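Local coordinates for OxsB protein (Bacillus megaterium, PDB 5UL3) that catalyses the cobalamin- and radical S-adenosylmethionine-dependent oxidative ring contraction of dAMP to an oxetane aldehyde on the way to the antibiotic oxetanocin A, at residues L307-S316 and L327-T338; I392-V403 and C423-G434. One frame throughout, in Å; residues are numbered along the deposited sequence.

Interaction 1: residues L307-S316 and L327-T338; sequences LETSRGCDYS and LRSWRPLSVEQT. With SF4 (iron/sulfur cluster), chain B; EDO (1,2-ethanediol), chain S.
Over the centre of the Arg331 guanidinium lies Arg311 CB, 3.4 Å from NH1, while Ser329 O sits in its plane at the edge and takes a bond from NH2 at 3.1 Å. A chain bent at chi2 (93°) and chi3 (73°) folds Arg331 back over the neighbouring strand. Its NH1 and that of Arg311 both form salt bridges with Glu240, a shared anion, and Arg311 NH2 forms another with Glu242, a cobalamin-binding residue. The Trp330 indole has Pro332 CB over one face and Gly312 O in plane at its edge, 3.4 Å from CD1; NE1 bonds to Glu364 O. Between these groups the backbones pair antiparallel: Arg311 and Arg331 exchange two bonds, that from Arg331 N to Arg311 O measuring 2.8 Å, and Leu333 N reaches Thr309 O at 2.9 Å. Beyond Gly312 the chain enters the cluster loop, where Cys313 SG binds an iron (FE4) at 2.3 Å and Ser316 OG donates to Cys313 O. At the other end Glu308 bonds to cobalamin and forms a salt bridge with Arg311 NE. Strand 331-332 borders the sheet beside strand 305-311, with Trp330 and Pro332 against helix 374-386 and Leu307 against helix 335-351.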
loop_
_atom_site.group_PDB
_atom_site.type_symbol
_atom_site.label_atom_id
_atom_site.label_comp_id
_atom_site.label_asym_id
_atom_site.label_seq_id
_atom_site.Cartn_x
_atom_site.Cartn_y
_atom_site.Cartn_z
ATOM N N LEU A 307 -7.854 0.955 4.102
ATOM C CA LEU A 307 -9.029 0.912 3.240
ATOM C C LEU A 307 -8.568 1.387 1.871
ATOM O O LEU A 307 -7.671 2.224 1.779
ATOM C CB LEU A 307 -10.154 1.819 3.734
ATOM C CG LEU A 307 -11.464 1.706 2.942
ATOM C CD1 LEU A 307 -11.970 0.259 2.966
ATOM C CD2 LEU A 307 -12.519 2.652 3.520
ATOM N N GLU A 308 -9.172 0.844 0.820
ATOM C CA GLU A 308 -8.931 1.321 -0.541
ATOM C C GLU A 308 -10.229 1.949 -1.028
ATOM O O GLU A 308 -11.244 1.251 -1.147
ATOM C CB GLU A 308 -8.479 0.177 -1.454
ATOM C CG GLU A 308 -7.874 0.672 -2.810
ATOM C CD GLU A 308 -7.438 -0.458 -3.753
ATOM O OE1 GLU A 308 -8.076 -1.533 -3.739
ATOM O OE2 GLU A 308 -6.464 -0.260 -4.535
ATOM N N THR A 309 -10.229 3.267 -1.279
ATOM C CA THR A 309 -11.488 3.924 -1.647
ATOM C C THR A 309 -11.615 4.124 -3.154
ATOM O O THR A 309 -12.616 4.688 -3.612
ATOM C CB THR A 309 -11.667 5.285 -0.934
ATOM O OG1 THR A 309 -10.675 6.227 -1.386
ATOM C CG2 THR A 309 -11.569 5.126 0.611
ATOM N N SER A 310 -10.623 3.677 -3.915
ATOM C CA SER A 310 -10.623 3.725 -5.374
ATOM C C SER A 310 -9.535 2.788 -5.866
ATOM O O SER A 310 -8.595 2.468 -5.134
ATOM C CB SER A 310 -10.379 5.147 -5.900
ATOM O OG SER A 310 -9.067 5.581 -5.605
ATOM N N ARG A 311 -9.662 2.357 -7.121
ATOM C CA ARG A 311 -8.679 1.489 -7.746
ATOM C C ARG A 311 -8.212 2.125 -9.044
ATOM O O ARG A 311 -9.006 2.750 -9.748
ATOM C CB ARG A 311 -9.258 0.108 -8.032
ATOM C CG ARG A 311 -9.574 -0.654 -6.734
ATOM C CD ARG A 311 -10.004 -2.075 -7.021
ATOM N NE ARG A 311 -10.059 -2.873 -5.780
ATOM C CZ ARG A 311 -10.561 -4.111 -5.727
ATOM N NH1 ARG A 311 -11.041 -4.680 -6.830
ATOM N NH2 ARG A 311 -10.598 -4.770 -4.570
ATOM N N GLY A 312 -6.927 1.945 -9.337
ATOM C CA GLY A 312 -6.323 2.424 -10.568
ATOM C C GLY A 312 -5.809 3.848 -10.482
ATOM O O GLY A 312 -5.905 4.544 -9.463
ATOM N N CYS A 313 -5.253 4.288 -11.611
ATOM C CA CYS A 313 -4.697 5.623 -11.762
ATOM C C CYS A 313 -5.168 6.145 -13.112
ATOM O O CYS A 313 -4.915 5.503 -14.128
ATOM C CB CYS A 313 -3.175 5.593 -11.717
ATOM S SG CYS A 313 -2.427 7.256 -11.926
ATOM N N ASP A 314 -5.853 7.285 -13.116
ATOM C CA ASP A 314 -6.327 7.819 -14.390
ATOM C C ASP A 314 -5.195 8.422 -15.208
ATOM O O ASP A 314 -5.340 8.561 -16.428
ATOM C CB ASP A 314 -7.437 8.849 -14.166
ATOM C CG ASP A 314 -7.091 9.872 -13.111
ATOM O OD1 ASP A 314 -6.053 10.553 -13.236
ATOM O OD2 ASP A 314 -7.885 10.010 -12.159
ATOM N N TYR A 315 -4.066 8.752 -14.569
ATOM C CA TYR A 315 -2.912 9.281 -15.300
ATOM C C TYR A 315 -2.135 8.159 -15.980
ATOM O O TYR A 315 -2.055 8.102 -17.213
ATOM C CB TYR A 315 -2.005 10.070 -14.353
ATOM C CG TYR A 315 -0.835 10.721 -15.042
ATOM C CD1 TYR A 315 -1.034 11.717 -16.002
ATOM C CD2 TYR A 315 0.470 10.368 -14.717
ATOM C CE1 TYR A 315 0.055 12.335 -16.629
ATOM C CE2 TYR A 315 1.568 10.993 -15.356
ATOM C CZ TYR A 315 1.339 11.960 -16.302
ATOM O OH TYR A 315 2.440 12.550 -16.913
ATOM N N SER A 316 -1.524 7.275 -15.180
ATOM C CA SER A 316 -0.959 6.005 -15.640
ATOM C C SER A 316 0.195 6.181 -16.627
ATOM O O SER A 316 0.536 5.244 -17.348
ATOM C CB SER A 316 -2.047 5.107 -16.250
ATOM O OG SER A 316 -2.779 4.398 -15.261
ATOM N N LEU A 327 -4.002 -1.356 -13.609
ATOM C CA LEU A 327 -4.887 -0.903 -14.690
ATOM C C LEU A 327 -4.842 0.612 -14.899
ATOM O O LEU A 327 -4.288 1.358 -14.080
ATOM C CB LEU A 327 -6.331 -1.374 -14.465
ATOM C CG LEU A 327 -6.536 -2.885 -14.229
ATOM C CD1 LEU A 327 -8.007 -3.219 -14.307
ATOM C CD2 LEU A 327 -5.730 -3.730 -15.212
ATOM N N ARG A 328 -5.422 1.076 -16.010
ATOM C CA ARG A 328 -5.185 2.428 -16.504
ATOM C C ARG A 328 -6.403 3.324 -16.408
ATOM O O ARG A 328 -6.423 4.393 -17.032
ATOM C CB ARG A 328 -4.701 2.371 -17.958
ATOM C CG ARG A 328 -3.533 1.430 -18.155
ATOM C CD ARG A 328 -3.692 0.549 -19.400
ATOM N NE ARG A 328 -2.539 -0.336 -19.506
ATOM C CZ ARG A 328 -2.537 -1.611 -19.130
ATOM N NH1 ARG A 328 -1.435 -2.333 -19.261
ATOM N NH2 ARG A 328 -3.641 -2.160 -18.634
ATOM N N SER A 329 -7.430 2.912 -15.672
ATOM C CA SER A 329 -8.612 3.720 -15.439
ATOM C C SER A 329 -8.856 3.774 -13.940
ATOM O O SER A 329 -8.398 2.908 -13.196
ATOM C CB SER A 329 -9.846 3.139 -16.138
ATOM O OG SER A 329 -10.084 1.819 -15.675
ATOM N N TRP A 330 -9.591 4.789 -13.505
ATOM C CA TRP A 330 -9.801 5.050 -12.083
ATOM C C TRP A 330 -11.240 4.695 -11.721
ATOM O O TRP A 330 -12.177 5.198 -12.340
ATOM C CB TRP A 330 -9.479 6.509 -11.769
ATOM C CG TRP A 330 -9.530 6.889 -10.315
ATOM C CD1 TRP A 330 -8.616 6.569 -9.353
ATOM C CD2 TRP A 330 -10.513 7.720 -9.682
ATOM N NE1 TRP A 330 -8.978 7.136 -8.157
ATOM C CE2 TRP A 330 -10.148 7.830 -8.322
ATOM C CE3 TRP A 330 -11.676 8.363 -10.128
ATOM C CZ2 TRP A 330 -10.886 8.576 -7.412
ATOM C CZ3 TRP A 330 -12.410 9.102 -9.225
ATOM C CH2 TRP A 330 -12.021 9.192 -7.874
ATOM N N ARG A 331 -11.407 3.818 -10.728
ATOM C CA ARG A 331 -12.711 3.283 -10.326
ATOM C C ARG A 331 -12.967 3.639 -8.861
ATOM O O ARG A 331 -12.437 2.969 -7.958
ATOM C CB ARG A 331 -12.751 1.765 -10.515
ATOM C CG ARG A 331 -12.465 1.291 -11.952
ATOM C CD ARG A 331 -10.984 0.966 -12.181
ATOM N NE ARG A 331 -10.585 -0.290 -11.534
ATOM C CZ ARG A 331 -9.327 -0.703 -11.432
ATOM N NH1 ARG A 331 -9.046 -1.867 -10.852
ATOM N NH2 ARG A 331 -8.340 0.048 -11.928
ATOM N N PRO A 332 -13.734 4.680 -8.574
ATOM C CA PRO A 332 -13.957 5.088 -7.179
ATOM C C PRO A 332 -15.106 4.359 -6.510
ATOM O O PRO A 332 -16.099 3.982 -7.136
ATOM C CB PRO A 332 -14.294 6.580 -7.313
ATOM C CG PRO A 332 -15.011 6.638 -8.665
ATOM C CD PRO A 332 -14.223 5.687 -9.532
ATOM N N LEU A 333 -14.944 4.153 -5.199
ATOM C CA LEU A 333 -16.090 3.869 -4.347
ATOM C C LEU A 333 -17.026 5.068 -4.309
ATOM O O LEU A 333 -16.589 6.219 -4.326
ATOM C CB LEU A 333 -15.627 3.563 -2.909
ATOM C CG LEU A 333 -15.238 2.185 -2.424
ATOM C CD1 LEU A 333 -15.019 2.213 -0.902
ATOM C CD2 LEU A 333 -16.290 1.168 -2.810
ATOM N N SER A 334 -18.335 4.805 -4.199
ATOM C CA SER A 334 -19.258 5.907 -3.973
ATOM C C SER A 334 -18.980 6.578 -2.627
ATOM O O SER A 334 -18.374 5.993 -1.723
ATOM C CB SER A 334 -20.716 5.434 -4.005
ATOM O OG SER A 334 -21.042 4.685 -2.842
ATOM N N VAL A 335 -19.430 7.830 -2.513
ATOM C CA VAL A 335 -19.294 8.560 -1.256
ATOM C C VAL A 335 -19.980 7.791 -0.143
ATOM O O VAL A 335 -19.446 7.650 0.961
ATOM C CB VAL A 335 -19.878 9.978 -1.394
ATOM C CG1 VAL A 335 -20.021 10.649 -0.014
ATOM C CG2 VAL A 335 -19.030 10.831 -2.343
ATOM N N GLU A 336 -21.228 7.380 -0.378
ATOM C CA GLU A 336 -21.986 6.687 0.658
ATOM C C GLU A 336 -21.244 5.447 1.120
ATOM O O GLU A 336 -21.102 5.201 2.322
ATOM C CB GLU A 336 -23.376 6.319 0.134
ATOM C CG GLU A 336 -24.236 5.533 1.106
ATOM C CD GLU A 336 -25.591 5.170 0.509
ATOM O OE1 GLU A 336 -25.781 4.003 0.103
ATOM O OE2 GLU A 336 -26.456 6.065 0.426
ATOM N N GLN A 337 -20.728 4.672 0.168
ATOM C CA GLN A 337 -20.037 3.437 0.500
ATOM C C GLN A 337 -18.716 3.702 1.215
ATOM O O GLN A 337 -18.380 3.015 2.187
ATOM C CB GLN A 337 -19.808 2.635 -0.778
ATOM C CG GLN A 337 -19.183 1.309 -0.548
ATOM C CD GLN A 337 -20.093 0.357 0.217
ATOM O OE1 GLN A 337 -19.627 -0.631 0.778
ATOM N NE2 GLN A 337 -21.395 0.642 0.225
ATOM N N THR A 338 -17.936 4.663 0.713
ATOM C CA THR A 338 -16.712 5.097 1.393
ATOM C C THR A 338 -16.996 5.396 2.871
ATOM O O THR A 338 -16.271 4.943 3.763
ATOM C CB THR A 338 -16.122 6.326 0.688
ATOM O OG1 THR A 338 -15.773 5.980 -0.659
ATOM C CG2 THR A 338 -14.834 6.810 1.399
HETATM FE FE1 SF4 B . 2.371 7.846 -11.818
HETATM FE FE2 SF4 B . 1.467 7.548 -9.275
HETATM FE FE3 SF4 B . 1.936 5.342 -10.918
HETATM FE FE4 SF4 B . -0.198 6.976 -11.417
HETATM S S1 SF4 B . 0.124 5.666 -9.545
HETATM S S2 SF4 B . 1.286 6.166 -12.974
HETATM S S3 SF4 B . 0.708 9.020 -10.872
HETATM S S4 SF4 B . 3.483 6.851 -10.105
HETATM C C1 EDO S . -6.683 -1.159 -17.981
HETATM O O1 EDO S . -5.972 -1.700 -19.098
HETATM C C2 EDO S . -7.570 -0.015 -18.379
HETATM O O2 EDO S . -8.595 0.150 -17.406
HETATM O O HOH W 1 -4.879 6.206 -18.319
#

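Interaction 2: residues I392-V403 and C423-G434; sequences IKFDFAARADSV and CALAGADRIFIG
The Phe396 ring rests with one face on Ile431. From CB, a chi1 of 62° sets CG between the backbone N and the carbonyl carbon. Farther out, CD2 meets Ile431 CD1 at 3.8 Å, CE2 touches the same methyl and also Ala428 CB, CE1 lies 4.1 Å from Ile431 CG1, and CZ ends 4.2 Å from Cys423 SG, which stands oblique to the ring. Ile431 CG1 sits over the face, 3.9 Å from the ring centroid, a CH-pi contact. Phe394 packs on the helix end itself: Ala428 CA lies over the centre of its ring and Ala426 O in plane at its edge, 3.6 Å from CE1. On the backbone, Phe394 N and O bond to Gly427 O and Asp429 N; the register then slips by one residue, and Asp395 OD1 accepts Arg430 N at 3.0 Å from above the carboxylate plane. Parallel pairing begins with Phe432 N to Phe396 O, Ala398 N to Phe432 O at 2.8 Å, and Gly434 N to Ala398 O. Phe396 N is buried without a partner. Helix 410-426 closes in a Schellman motif at Gly427, and strand 432-436 completes the beta-alpha-beta unit begun by strand 393-398 in the partial TIM barrel. Strand 357-360 flanks strand 393-398 on its other side, while Phe394, Cys423 and Ala426 pack against helix 374-386.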
loop_
_atom_site.group_PDB
_atom_site.type_symbol
_atom_site.label_atom_id
_atom_site.label_comp_id
_atom_site.label_asym_id
_atom_site.label_seq_id
_atom_site.Cartn_x
_atom_site.Cartn_y
_atom_site.Cartn_z
ATOM N N ILE A 392 -10.743 11.535 13.285
ATOM C CA ILE A 392 -9.820 10.508 12.823
ATOM C C ILE A 392 -8.633 11.183 12.153
ATOM O O ILE A 392 -8.646 12.380 11.878
ATOM C CB ILE A 392 -10.475 9.510 11.847
ATOM C CG1 ILE A 392 -10.671 10.162 10.479
ATOM C CG2 ILE A 392 -11.803 8.966 12.408
ATOM C CD1 ILE A 392 -10.756 9.142 9.354
ATOM N N LYS A 393 -7.594 10.395 11.904
ATOM C CA LYS A 393 -6.508 10.811 11.028
ATOM C C LYS A 393 -6.397 9.825 9.870
ATOM O O LYS A 393 -6.687 8.634 10.026
ATOM C CB LYS A 393 -5.201 10.905 11.801
ATOM C CG LYS A 393 -5.300 11.961 12.895
ATOM C CD LYS A 393 -3.957 12.385 13.423
ATOM C CE LYS A 393 -4.085 13.638 14.283
ATOM N NZ LYS A 393 -4.369 14.862 13.481
ATOM N N PHE A 394 -6.001 10.315 8.692
ATOM C CA PHE A 394 -5.840 9.379 7.590
ATOM C C PHE A 394 -4.722 9.846 6.667
ATOM O O PHE A 394 -4.469 11.046 6.522
ATOM C CB PHE A 394 -7.168 9.154 6.825
ATOM C CG PHE A 394 -7.733 10.374 6.120
ATOM C CD1 PHE A 394 -8.490 11.308 6.815
ATOM C CD2 PHE A 394 -7.578 10.538 4.741
ATOM C CE1 PHE A 394 -9.053 12.420 6.169
ATOM C CE2 PHE A 394 -8.139 11.647 4.075
ATOM C CZ PHE A 394 -8.884 12.585 4.796
ATOM N N ASP A 395 -4.020 8.875 6.092
ATOM C CA ASP A 395 -2.929 9.115 5.156
ATOM C C ASP A 395 -3.348 8.679 3.753
ATOM O O ASP A 395 -4.075 7.699 3.600
ATOM C CB ASP A 395 -1.683 8.325 5.560
ATOM C CG ASP A 395 -1.130 8.727 6.941
ATOM O OD1 ASP A 395 -1.659 9.660 7.587
ATOM O OD2 ASP A 395 -0.172 8.072 7.375
ATOM N N PHE A 396 -2.852 9.372 2.725
ATOM C CA PHE A 396 -3.055 8.921 1.349
ATOM C C PHE A 396 -1.947 9.493 0.478
ATOM O O PHE A 396 -1.144 10.305 0.932
ATOM C CB PHE A 396 -4.436 9.301 0.808
ATOM C CG PHE A 396 -4.707 10.795 0.742
ATOM C CD1 PHE A 396 -4.384 11.522 -0.390
ATOM C CD2 PHE A 396 -5.357 11.446 1.788
ATOM C CE1 PHE A 396 -4.665 12.897 -0.465
ATOM C CE2 PHE A 396 -5.654 12.806 1.718
ATOM C CZ PHE A 396 -5.312 13.530 0.592
ATOM N N ALA A 397 -1.913 9.054 -0.782
ATOM C CA ALA A 397 -0.913 9.494 -1.746
ATOM C C ALA A 397 -1.570 10.322 -2.847
ATOM O O ALA A 397 -2.748 10.141 -3.158
ATOM C CB ALA A 397 -0.192 8.305 -2.383
ATOM N N ALA A 398 -0.793 11.227 -3.436
ATOM C CA ALA A 398 -1.329 12.082 -4.498
ATOM C C ALA A 398 -0.203 12.572 -5.391
ATOM O O ALA A 398 0.942 12.700 -4.949
ATOM C CB ALA A 398 -2.079 13.288 -3.919
ATOM N N ARG A 399 -0.547 12.869 -6.656
ATOM C CA ARG A 399 0.392 13.522 -7.559
ATOM C C ARG A 399 0.465 15.013 -7.259
ATOM O O ARG A 399 -0.508 15.620 -6.806
ATOM C CB ARG A 399 -0.024 13.369 -9.036
ATOM C CG ARG A 399 -0.597 12.050 -9.445
ATOM C CD ARG A 399 -0.743 11.969 -10.992
ATOM N NE ARG A 399 -1.520 13.048 -11.595
ATOM C CZ ARG A 399 -2.830 12.987 -11.815
ATOM N NH1 ARG A 399 -3.460 14.008 -12.383
ATOM N NH2 ARG A 399 -3.517 11.905 -11.464
ATOM N N ALA A 400 1.612 15.613 -7.581
ATOM C CA ALA A 400 1.745 17.058 -7.412
ATOM C C ALA A 400 0.667 17.811 -8.180
ATOM O O ALA A 400 0.139 18.816 -7.684
ATOM C CB ALA A 400 3.127 17.532 -7.842
ATOM N N ASP A 401 0.313 17.344 -9.390
ATOM C CA ASP A 401 -0.702 18.062 -10.160
ATOM C C ASP A 401 -2.125 17.772 -9.698
ATOM O O ASP A 401 -3.076 18.316 -10.275
ATOM C CB ASP A 401 -0.551 17.783 -11.667
ATOM C CG ASP A 401 -0.435 16.300 -12.005
ATOM O OD1 ASP A 401 0.429 15.601 -11.432
ATOM O OD2 ASP A 401 -1.174 15.850 -12.899
ATOM N N SER A 402 -2.310 16.924 -8.684
ATOM C CA SER A 402 -3.593 16.887 -7.997
ATOM C C SER A 402 -3.735 18.032 -7.006
ATOM O O SER A 402 -4.819 18.218 -6.448
ATOM C CB SER A 402 -3.790 15.556 -7.261
ATOM O OG SER A 402 -3.821 14.461 -8.154
ATOM N N VAL A 403 -2.664 18.783 -6.770
ATOM C CA VAL A 403 -2.697 19.966 -5.917
ATOM C C VAL A 403 -2.736 21.235 -6.758
ATOM O O VAL A 403 -3.597 22.095 -6.563
ATOM C CB VAL A 403 -1.467 19.994 -4.979
ATOM C CG1 VAL A 403 -1.594 21.136 -3.963
ATOM C CG2 VAL A 403 -1.284 18.653 -4.263
ATOM N N CYS A 423 -9.756 18.196 3.217
ATOM C CA CYS A 423 -8.996 17.016 3.628
ATOM C C CYS A 423 -8.281 17.267 4.953
ATOM O O CYS A 423 -8.321 16.431 5.861
ATOM C CB CYS A 423 -7.983 16.631 2.560
ATOM S SG CYS A 423 -8.751 15.913 1.099
ATOM N N ALA A 424 -7.619 18.419 5.080
ATOM C CA ALA A 424 -6.955 18.740 6.342
ATOM C C ALA A 424 -7.953 18.797 7.496
ATOM O O ALA A 424 -7.701 18.248 8.581
ATOM C CB ALA A 424 -6.198 20.062 6.217
ATOM N N LEU A 425 -9.083 19.475 7.289
ATOM C CA LEU A 425 -10.095 19.576 8.338
ATOM C C LEU A 425 -10.572 18.202 8.779
ATOM O O LEU A 425 -10.828 17.975 9.968
ATOM C CB LEU A 425 -11.286 20.407 7.860
ATOM C CG LEU A 425 -11.069 21.905 7.639
ATOM C CD1 LEU A 425 -12.335 22.534 7.081
ATOM C CD2 LEU A 425 -10.690 22.567 8.953
ATOM N N ALA A 426 -10.702 17.269 7.835
ATOM C CA ALA A 426 -11.251 15.961 8.170
ATOM C C ALA A 426 -10.211 14.998 8.732
ATOM O O ALA A 426 -10.574 13.872 9.089
ATOM C CB ALA A 426 -11.909 15.342 6.936
ATOM N N GLY A 427 -8.935 15.379 8.773
ATOM C CA GLY A 427 -7.937 14.515 9.371
ATOM C C GLY A 427 -6.792 14.042 8.501
ATOM O O GLY A 427 -5.999 13.200 8.944
ATOM N N ALA A 428 -6.675 14.562 7.276
ATOM C CA ALA A 428 -5.525 14.226 6.443
ATOM C C ALA A 428 -4.245 14.539 7.209
ATOM O O ALA A 428 -4.073 15.642 7.727
ATOM C CB ALA A 428 -5.573 15.005 5.127
ATOM N N ASP A 429 -3.363 13.547 7.302
ATOM C CA ASP A 429 -2.228 13.615 8.221
ATOM C C ASP A 429 -0.904 13.541 7.475
ATOM O O ASP A 429 -0.359 14.579 7.088
ATOM C CB ASP A 429 -2.342 12.487 9.245
ATOM C CG ASP A 429 -1.269 12.557 10.316
ATOM O OD1 ASP A 429 -0.735 13.658 10.561
ATOM O OD2 ASP A 429 -0.945 11.502 10.874
ATOM N N ARG A 430 -0.358 12.334 7.284
ATOM C CA ARG A 430 0.895 12.160 6.551
ATOM C C ARG A 430 0.548 11.824 5.101
ATOM O O ARG A 430 0.210 10.681 4.783
ATOM C CB ARG A 430 1.767 11.089 7.192
ATOM C CG ARG A 430 2.669 11.684 8.280
ATOM C CD ARG A 430 3.492 10.652 9.016
ATOM N NE ARG A 430 2.726 10.103 10.115
ATOM C CZ ARG A 430 2.808 10.520 11.373
ATOM N NH1 ARG A 430 2.043 9.954 12.293
ATOM N NH2 ARG A 430 3.655 11.484 11.714
ATOM N N ILE A 431 0.637 12.826 4.215
ATOM C CA ILE A 431 0.303 12.660 2.798
ATOM C C ILE A 431 1.597 12.484 2.006
ATOM O O ILE A 431 2.590 13.202 2.234
ATOM C CB ILE A 431 -0.529 13.858 2.272
ATOM C CG1 ILE A 431 -2.024 13.759 2.609
ATOM C CG2 ILE A 431 -0.445 13.973 0.755
ATOM C CD1 ILE A 431 -2.431 12.843 3.742
ATOM N N PHE A 432 1.596 11.514 1.077
ATOM C CA PHE A 432 2.746 11.224 0.225
ATOM C C PHE A 432 2.499 11.880 -1.129
ATOM O O PHE A 432 1.470 11.621 -1.749
ATOM C CB PHE A 432 2.919 9.711 0.037
ATOM C CG PHE A 432 4.051 9.328 -0.868
ATOM C CD1 PHE A 432 3.845 9.178 -2.242
ATOM C CD2 PHE A 432 5.317 9.086 -0.363
ATOM C CE1 PHE A 432 4.896 8.829 -3.081
ATOM C CE2 PHE A 432 6.371 8.735 -1.194
ATOM C CZ PHE A 432 6.161 8.602 -2.556
ATOM N N ILE A 433 3.437 12.705 -1.592
ATOM C CA ILE A 433 3.324 13.329 -2.919
ATOM C C ILE A 433 4.439 12.759 -3.782
ATOM O O ILE A 433 5.621 12.861 -3.426
ATOM C CB ILE A 433 3.424 14.859 -2.866
ATOM C CG1 ILE A 433 2.435 15.457 -1.872
ATOM C CG2 ILE A 433 3.233 15.453 -4.309
ATOM C CD1 ILE A 433 1.018 15.470 -2.335
ATOM N N GLY A 434 4.068 12.139 -4.899
ATOM C CA GLY A 434 5.046 11.565 -5.807
ATOM C C GLY A 434 5.775 12.596 -6.651
ATOM O O GLY A 434 5.627 12.624 -7.876
HETATM O O HOH W 2 -11.930 13.456 11.458
HETATM O O HOH W 3 3.543 14.191 -9.272
#

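How the interactions relate
Interaction 1 closes along the chain before interaction 2 opens, and their centres lie about 15 Å apart. Both belong to the six-stranded sheet of the partial TIM barrel in the radical SAM domain: strand 331-332 is at the border, with 305-311, 357-360, 393-398 and 432-436 following in that order. Helix 374-386 packs against both contacts. They touch near the iron-sulfur cluster, where Arg399 NH2, besides its salt bridge with Glu364, makes a long, weak ion pair with one of two Asp314 conformers and packs on Tyr315. Cys313 binds the cluster, Arg399 lines its pocket and Glu308 reaches cobalamin, consistent with this end of the sheet lying where the two cofactors meet.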